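Local coordinates for ParM protein (Staphylococcus aureus, PDB 3JS6) that probably segregates plasmid DNA at cell division by assembling into dynamic actin-like filaments, at residues N3-M7 and G334-K338; K19-F25 and L102-V107; L137-R141 and I152-V157. One frame throughout, in Å; residues are numbered along the deposited sequence.

Interaction 1. Residues N3-M7 and G334-K338; sequences NVYVM and GELLK
In this actin-like fold the C-terminal helix 325-342 packs on the first strand of the N-terminal domain sheet, and Val4 and Val6 meet Lys338 and Gly334 where the two cross. The strand and helix segments run nearly antiparallel, at 155°, and their axes come within 8.2 Å. Val4 lies level with Lys338 and Val6 with Gly334. Both valines turn toward the helix, while Tyr5 between them and Met7 beyond turn away.

Val6 fills the centre with both of its methyls. CG1 lies against the backbone of Gly334, with Val6 CG1 3.8 Å from Gly334 CA. The helix carries no side chain at this point, so its backbone can approach the valine closely. CG2 stands beside the carbonyl group of Gly334, with Val6 CG2 3.5 Å from Gly334 O. The same methyl touches the lysine, with Val6 CG2 3.9 Å from Lys338 CB. The carboxylate of Glu335 reaches the border of this patch because its chain is bent at chi2 (-70°), which brings Glu335 OE2 to 4.0 Å from Val6 CG2.

Lys338 runs alongside the strand. Its CG is anti to the backbone N (chi1 168°), and the chain beyond is fully extended. This carries the amine past Val6 to the carbonyl of Val4. Lys338 NZ gives a weak hydrogen bond of 3.0 Å to Val4 O, and Lys338 CE is almost as near, 3.1 Å from Val4 O. Close by, Leu337 of the helix and Val6 of the strand both touch Val115 of the neighbouring parallel strand 111-120.

The contact is thus mainly apolar, with methyls set against helix backbone and the lysine methylenes. Its one polar link across the segments is the weak bond from the lysine amine.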
# COMPACT_ATOMS: atom_id res chain seq x y z
N ASN A 3 -23.05 4.71 -14.21
CA ASN A 3 -22.93 4.00 -12.94
C ASN A 3 -21.43 3.66 -12.72
O ASN A 3 -21.02 2.51 -12.92
CB ASN A 3 -23.75 2.71 -13.05
CG ASN A 3 -23.69 1.86 -11.82
OD1 ASN A 3 -23.95 0.65 -11.88
ND2 ASN A 3 -23.36 2.47 -10.68
N VAL A 4 -20.63 4.63 -12.30
CA VAL A 4 -19.19 4.41 -12.13
C VAL A 4 -18.69 4.42 -10.68
O VAL A 4 -19.02 5.29 -9.90
CB VAL A 4 -18.42 5.44 -12.95
CG1 VAL A 4 -16.94 5.17 -12.87
CG2 VAL A 4 -18.90 5.43 -14.41
N TYR A 5 -17.87 3.42 -10.35
CA TYR A 5 -17.30 3.28 -9.01
C TYR A 5 -15.81 3.60 -9.01
O TYR A 5 -15.17 3.53 -10.05
CB TYR A 5 -17.48 1.86 -8.52
CG TYR A 5 -18.91 1.46 -8.34
CD1 TYR A 5 -19.56 0.66 -9.28
CD2 TYR A 5 -19.63 1.90 -7.23
CE1 TYR A 5 -20.89 0.30 -9.11
CE2 TYR A 5 -20.96 1.55 -7.06
CZ TYR A 5 -21.58 0.75 -8.00
OH TYR A 5 -22.91 0.42 -7.84
N VAL A 6 -15.26 3.92 -7.84
CA VAL A 6 -13.85 4.23 -7.78
C VAL A 6 -13.09 3.13 -7.04
O VAL A 6 -13.42 2.82 -5.90
CB VAL A 6 -13.61 5.59 -7.08
CG1 VAL A 6 -12.13 5.80 -6.79
CG2 VAL A 6 -14.11 6.73 -7.99
N MSE A 7 -12.12 2.52 -7.70
CA MSE A 7 -11.29 1.48 -7.08
C MSE A 7 -9.95 2.11 -6.76
O MSE A 7 -9.32 2.68 -7.65
CB MSE A 7 -11.01 0.31 -8.02
CG MSE A 7 -12.17 -0.64 -8.30
SE MSE A 7 -11.51 -2.13 -9.45
CE MSE A 7 -13.03 -3.28 -9.39
N GLY A 334 -9.25 9.42 -7.60
CA GLY A 334 -10.15 8.59 -8.39
C GLY A 334 -11.52 9.26 -8.51
O GLY A 334 -12.15 9.15 -9.57
N GLU A 335 -11.97 9.93 -7.45
CA GLU A 335 -13.27 10.61 -7.45
C GLU A 335 -13.26 11.72 -8.49
O GLU A 335 -14.25 11.93 -9.21
CB GLU A 335 -13.56 11.23 -6.08
CG GLU A 335 -13.83 10.23 -4.96
CD GLU A 335 -15.15 9.49 -5.12
OE1 GLU A 335 -15.46 8.64 -4.26
OE2 GLU A 335 -15.88 9.76 -6.09
N LEU A 336 -12.13 12.43 -8.56
CA LEU A 336 -11.98 13.51 -9.53
C LEU A 336 -11.94 12.91 -10.92
O LEU A 336 -12.50 13.49 -11.86
CB LEU A 336 -10.70 14.29 -9.26
CG LEU A 336 -10.72 15.13 -7.98
CD1 LEU A 336 -9.45 15.94 -7.92
CD2 LEU A 336 -11.94 16.05 -7.96
N LEU A 337 -11.29 11.76 -11.07
CA LEU A 337 -11.24 11.14 -12.39
C LEU A 337 -12.65 10.67 -12.78
O LEU A 337 -13.04 10.72 -13.96
CB LEU A 337 -10.26 9.95 -12.41
CG LEU A 337 -10.02 9.32 -13.78
CD1 LEU A 337 -9.43 10.35 -14.74
CD2 LEU A 337 -9.10 8.14 -13.64
N LYS A 338 -13.41 10.22 -11.80
CA LYS A 338 -14.78 9.76 -12.03
C LYS A 338 -15.64 10.92 -12.54
O LYS A 338 -16.48 10.75 -13.42
CB LYS A 338 -15.37 9.19 -10.75
CG LYS A 338 -16.88 8.94 -10.80
CD LYS A 338 -17.38 8.36 -9.50
CE LYS A 338 -18.89 8.36 -9.43
NZ LYS A 338 -19.38 7.71 -8.20

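Interaction 2. Residues K19-F25 and L102-V107; sequences KINDEKF and LLAREV
Leu102 meets Phe25 through a CH-pi contact. Its CD1 methyl sits over the centre of one ring face, 3.8 Å from the Phe25 ring centroid and 10° off the normal. Leu103 takes the edge of the same ring, near its plane, with Leu103 CD2 3.5 Å from Phe25 CE2. Leu103 CD2 also lies 3.8 Å from Ile20 CG2. Here helix 90-104 covers the beta hairpin of strands 15-20 and 23-33, whose type II' turn spans Ile20 to Glu23.

Ala104 begins the type I turn that takes the chain from the helix to Val107. Glu106 comes next. Its CB packs on Ile20 CG2, and its carboxylate folds over the Glu23 chain, with Glu106 OE1 3.2 Å from Glu23 CG. Water 1 links the Glu106 carbonyl to Asn21 ND2. Val107 closes the patch, with Val107 CG2 3.7 Å from Ile20 CD1. Ile20 CG1 is anti to the backbone N (chi1 -179°), which carries CD1 out to this valine.

The hairpin is therefore held to the helix mainly by apolar contact. Glu23 OE2 and Glu106 OE1 are 4.5 Å apart, and their like charges probably disfavour this approach.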
# COMPACT_ATOMS: atom_id res chain seq x y z
N LYS A 19 -9.59 -0.59 -1.82
CA LYS A 19 -10.77 0.03 -1.23
C LYS A 19 -11.76 0.41 -2.33
O LYS A 19 -11.37 0.89 -3.39
CB LYS A 19 -10.37 1.28 -0.42
CG LYS A 19 -11.51 1.98 0.31
CD LYS A 19 -11.00 3.13 1.17
CE LYS A 19 -12.13 3.73 2.03
NZ LYS A 19 -13.07 4.55 1.21
N ILE A 20 -13.04 0.13 -2.08
CA ILE A 20 -14.09 0.51 -3.01
C ILE A 20 -15.27 0.86 -2.12
O ILE A 20 -15.65 0.09 -1.25
CB ILE A 20 -14.45 -0.62 -4.04
CG1 ILE A 20 -15.55 -0.11 -4.99
CG2 ILE A 20 -14.85 -1.91 -3.34
CD1 ILE A 20 -15.74 -0.94 -6.25
N ASN A 21 -15.83 2.06 -2.32
CA ASN A 21 -16.91 2.53 -1.48
C ASN A 21 -16.45 2.40 -0.02
O ASN A 21 -15.37 2.89 0.33
CB ASN A 21 -18.19 1.72 -1.78
CG ASN A 21 -18.63 1.87 -3.25
OD1 ASN A 21 -18.52 2.94 -3.84
ND2 ASN A 21 -19.16 0.79 -3.81
N ASP A 22 -17.23 1.75 0.84
CA ASP A 22 -16.84 1.61 2.24
C ASP A 22 -16.18 0.27 2.53
O ASP A 22 -15.97 -0.09 3.69
CB ASP A 22 -18.06 1.78 3.14
CG ASP A 22 -18.71 3.14 2.97
OD1 ASP A 22 -17.99 4.16 3.08
OD2 ASP A 22 -19.93 3.21 2.72
N GLU A 23 -15.84 -0.46 1.48
CA GLU A 23 -15.23 -1.78 1.60
C GLU A 23 -13.71 -1.71 1.41
O GLU A 23 -13.22 -0.97 0.55
CB GLU A 23 -15.84 -2.70 0.54
CG GLU A 23 -16.93 -3.67 1.00
CD GLU A 23 -17.85 -3.14 2.10
OE1 GLU A 23 -18.70 -2.25 1.83
OE2 GLU A 23 -17.72 -3.64 3.24
N LYS A 24 -12.95 -2.47 2.20
CA LYS A 24 -11.51 -2.43 2.00
C LYS A 24 -10.87 -3.75 2.36
O LYS A 24 -11.51 -4.57 2.99
CB LYS A 24 -10.88 -1.26 2.78
CG LYS A 24 -11.15 -1.25 4.27
CD LYS A 24 -10.60 0.04 4.88
CE LYS A 24 -10.65 0.02 6.40
NZ LYS A 24 -9.93 1.18 7.00
N PHE A 25 -9.64 -3.98 1.90
CA PHE A 25 -8.92 -5.20 2.22
C PHE A 25 -7.43 -4.97 2.26
O PHE A 25 -6.93 -4.03 1.65
CB PHE A 25 -9.26 -6.34 1.22
CG PHE A 25 -8.61 -6.18 -0.15
CD1 PHE A 25 -7.25 -6.44 -0.34
CD2 PHE A 25 -9.38 -5.75 -1.24
CE1 PHE A 25 -6.65 -6.29 -1.59
CE2 PHE A 25 -8.80 -5.60 -2.49
CZ PHE A 25 -7.43 -5.87 -2.67
N LEU A 102 -11.54 -8.73 -6.41
CA LEU A 102 -12.04 -8.65 -5.03
C LEU A 102 -12.85 -7.38 -4.84
O LEU A 102 -13.86 -7.38 -4.15
CB LEU A 102 -10.89 -8.64 -4.01
CG LEU A 102 -10.47 -9.90 -3.27
CD1 LEU A 102 -9.49 -9.48 -2.15
CD2 LEU A 102 -11.68 -10.66 -2.67
N LEU A 103 -12.38 -6.28 -5.42
CA LEU A 103 -13.13 -5.04 -5.30
C LEU A 103 -14.42 -5.13 -6.11
O LEU A 103 -15.48 -4.69 -5.64
CB LEU A 103 -12.28 -3.84 -5.74
CG LEU A 103 -11.02 -3.55 -4.89
CD1 LEU A 103 -10.37 -2.24 -5.37
CD2 LEU A 103 -11.37 -3.43 -3.40
N ALA A 104 -14.36 -5.75 -7.29
CA ALA A 104 -15.55 -5.90 -8.14
C ALA A 104 -16.63 -6.71 -7.44
O ALA A 104 -17.83 -6.43 -7.58
CB ALA A 104 -15.18 -6.56 -9.51
N ARG A 105 -16.22 -7.71 -6.67
CA ARG A 105 -17.17 -8.55 -5.98
C ARG A 105 -17.99 -7.74 -4.95
O ARG A 105 -19.06 -8.17 -4.54
CB ARG A 105 -16.46 -9.70 -5.27
CG ARG A 105 -17.40 -10.84 -4.85
CD ARG A 105 -17.54 -10.88 -3.34
NE ARG A 105 -16.25 -11.11 -2.68
CZ ARG A 105 -15.68 -12.30 -2.54
NH1 ARG A 105 -14.50 -12.40 -1.94
NH2 ARG A 105 -16.30 -13.39 -2.98
N GLU A 106 -17.48 -6.59 -4.54
CA GLU A 106 -18.20 -5.75 -3.57
C GLU A 106 -19.29 -4.92 -4.23
O GLU A 106 -20.00 -4.18 -3.55
CB GLU A 106 -17.22 -4.85 -2.82
CG GLU A 106 -16.24 -5.61 -1.90
CD GLU A 106 -16.96 -6.53 -0.92
OE1 GLU A 106 -18.09 -6.21 -0.48
OE2 GLU A 106 -16.39 -7.58 -0.56
N VAL A 107 -19.43 -5.02 -5.55
CA VAL A 107 -20.48 -4.26 -6.27
C VAL A 107 -21.52 -5.31 -6.64
O VAL A 107 -21.21 -6.25 -7.35
CB VAL A 107 -19.96 -3.63 -7.58
CG1 VAL A 107 -21.15 -3.00 -8.33
CG2 VAL A 107 -18.88 -2.56 -7.29
O HOH W 1 -18.77 -1.47 -2.29

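Interaction 3. Residues L137-R141 and I152-V157; sequences LNKSR and INVKGV
Arg141 and Ile152 form an antiparallel hydrogen-bonded pair, which satisfies the backbone N-H and carbonyl of both. Ile152 N gives a 2.8 Å bond to Arg141 O. Arg141 N returns one of 2.9 Å to Ile152 O. Ile152 O also faces Ser140 CA in a CA-H...O contact.

Asn153 ND2 is modelled only 2.4 Å from Ser140 OG, too short for the bond to be taken as more than doubtful. OG also meets water 3, which accepts from Val154 N. Water 2 donates both to Asn138 OD1 and to Val154 O, so it bridges the side chain of one segment and the backbone of the other.

The loop after helix 128-137 lies along strand 148-161, and Arg141 then starts strand 141-145, which pairs with 148-161 as a beta hairpin. Asn138 is the first residue to leave helical geometry and centres an inverse gamma turn.

Leu137 O accepts two weak bonds, from Lys139 N across the turn and from Arg141 NH1. Bends at chi2 (-96°) and chi3 (-89°) fold the arginine back to it. The guanidinium has Lys139 CG over one face and Val154 CG2 at its edge. Its NH2 makes a salt bridge with Glu97 of helix 90-104. Asn138 ND2 makes a weak hydrogen bond to Glu134. Apolar cover comes from Val157, with Val157 CG1 3.9 Å from Leu137 CD1 and CG2 packed against the Asn138 amide.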
# COMPACT_ATOMS: atom_id res chain seq x y z
N LEU A 137 -3.71 -2.14 -16.18
CA LEU A 137 -4.92 -1.63 -15.52
C LEU A 137 -6.07 -1.23 -16.43
O LEU A 137 -7.23 -1.57 -16.18
CB LEU A 137 -4.54 -0.43 -14.67
CG LEU A 137 -3.51 -0.73 -13.58
CD1 LEU A 137 -3.08 0.59 -12.90
CD2 LEU A 137 -4.11 -1.71 -12.57
N ASN A 138 -5.74 -0.52 -17.50
CA ASN A 138 -6.76 -0.03 -18.40
C ASN A 138 -7.27 -1.00 -19.45
O ASN A 138 -6.87 -0.93 -20.61
CB ASN A 138 -6.27 1.23 -19.09
CG ASN A 138 -7.39 2.17 -19.40
OD1 ASN A 138 -8.50 1.74 -19.69
ND2 ASN A 138 -7.12 3.47 -19.33
N LYS A 139 -8.18 -1.88 -19.03
CA LYS A 139 -8.80 -2.85 -19.93
C LYS A 139 -10.01 -3.50 -19.29
O LYS A 139 -10.16 -3.50 -18.07
CB LYS A 139 -7.80 -3.94 -20.35
CG LYS A 139 -7.36 -4.87 -19.24
CD LYS A 139 -6.32 -5.86 -19.76
CE LYS A 139 -5.66 -6.63 -18.61
NZ LYS A 139 -4.60 -7.53 -19.10
N SER A 140 -10.88 -4.03 -20.13
CA SER A 140 -12.08 -4.70 -19.65
C SER A 140 -11.72 -6.13 -19.37
O SER A 140 -10.76 -6.65 -19.92
CB SER A 140 -13.17 -4.68 -20.73
OG SER A 140 -13.82 -3.42 -20.75
N ARG A 141 -12.48 -6.77 -18.48
CA ARG A 141 -12.21 -8.18 -18.23
C ARG A 141 -13.35 -8.86 -17.51
O ARG A 141 -14.11 -8.23 -16.79
CB ARG A 141 -10.93 -8.34 -17.42
CG ARG A 141 -10.95 -7.77 -16.01
CD ARG A 141 -10.33 -6.37 -16.03
NE ARG A 141 -8.88 -6.47 -15.82
CZ ARG A 141 -8.06 -5.46 -15.49
NH1 ARG A 141 -8.55 -4.24 -15.33
NH2 ARG A 141 -6.75 -5.69 -15.33
N ILE A 152 -16.01 -6.36 -15.83
CA ILE A 152 -15.38 -5.13 -15.37
C ILE A 152 -14.86 -4.25 -16.49
O ILE A 152 -13.96 -4.65 -17.24
CB ILE A 152 -14.21 -5.45 -14.42
CG1 ILE A 152 -14.75 -6.17 -13.18
CG2 ILE A 152 -13.46 -4.16 -14.04
CD1 ILE A 152 -13.98 -7.40 -12.80
N ASN A 153 -15.39 -3.05 -16.60
CA ASN A 153 -14.95 -2.08 -17.60
C ASN A 153 -14.18 -0.95 -16.92
O ASN A 153 -14.65 -0.40 -15.92
CB ASN A 153 -16.14 -1.56 -18.41
CG ASN A 153 -16.87 -2.67 -19.15
OD1 ASN A 153 -18.07 -2.87 -18.95
ND2 ASN A 153 -16.15 -3.38 -20.01
N VAL A 154 -13.03 -0.59 -17.43
CA VAL A 154 -12.25 0.48 -16.83
C VAL A 154 -12.41 1.73 -17.70
O VAL A 154 -12.02 1.74 -18.87
CB VAL A 154 -10.77 0.10 -16.72
CG1 VAL A 154 -9.98 1.27 -16.15
CG2 VAL A 154 -10.62 -1.12 -15.77
N LYS A 155 -12.96 2.77 -17.10
CA LYS A 155 -13.23 4.03 -17.81
C LYS A 155 -12.11 5.03 -17.69
O LYS A 155 -12.12 6.06 -18.39
CB LYS A 155 -14.51 4.65 -17.26
CG LYS A 155 -15.70 3.72 -17.34
CD LYS A 155 -15.88 3.21 -18.76
CE LYS A 155 -17.10 2.31 -18.85
NZ LYS A 155 -17.34 1.85 -20.26
N GLY A 156 -11.16 4.75 -16.80
CA GLY A 156 -10.04 5.66 -16.62
C GLY A 156 -9.07 5.14 -15.57
O GLY A 156 -9.46 4.33 -14.70
N VAL A 157 -7.82 5.59 -15.66
CA VAL A 157 -6.76 5.18 -14.73
C VAL A 157 -5.94 6.39 -14.32
O VAL A 157 -5.58 7.22 -15.14
CB VAL A 157 -5.81 4.14 -15.37
CG1 VAL A 157 -4.67 3.79 -14.41
CG2 VAL A 157 -6.60 2.87 -15.73
O HOH W 2 -10.37 0.10 -20.87
O HOH W 3 -12.76 -1.23 -20.23

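From the N terminus, strand 4-11 opens the long loop that interaction 1 closes only near the C terminus, through helix 325-342. Interactions 2 and 3 both nest inside that loop. They follow each other in series, since 19-25 with 102-107 closes before 137-141 with 152-157 opens. All three reach the same N-terminal sheet. Interaction 2 ties the hairpin of strands 15-20 and 23-33 to helix 90-104, and interaction 3 joins the end of helix 128-137 to strand 148-161. The contacts also touch directly. Met7 packs on Leu103 and Ala104, Leu337 meets Gly156 and Val157, and Ala104 meets Ile152.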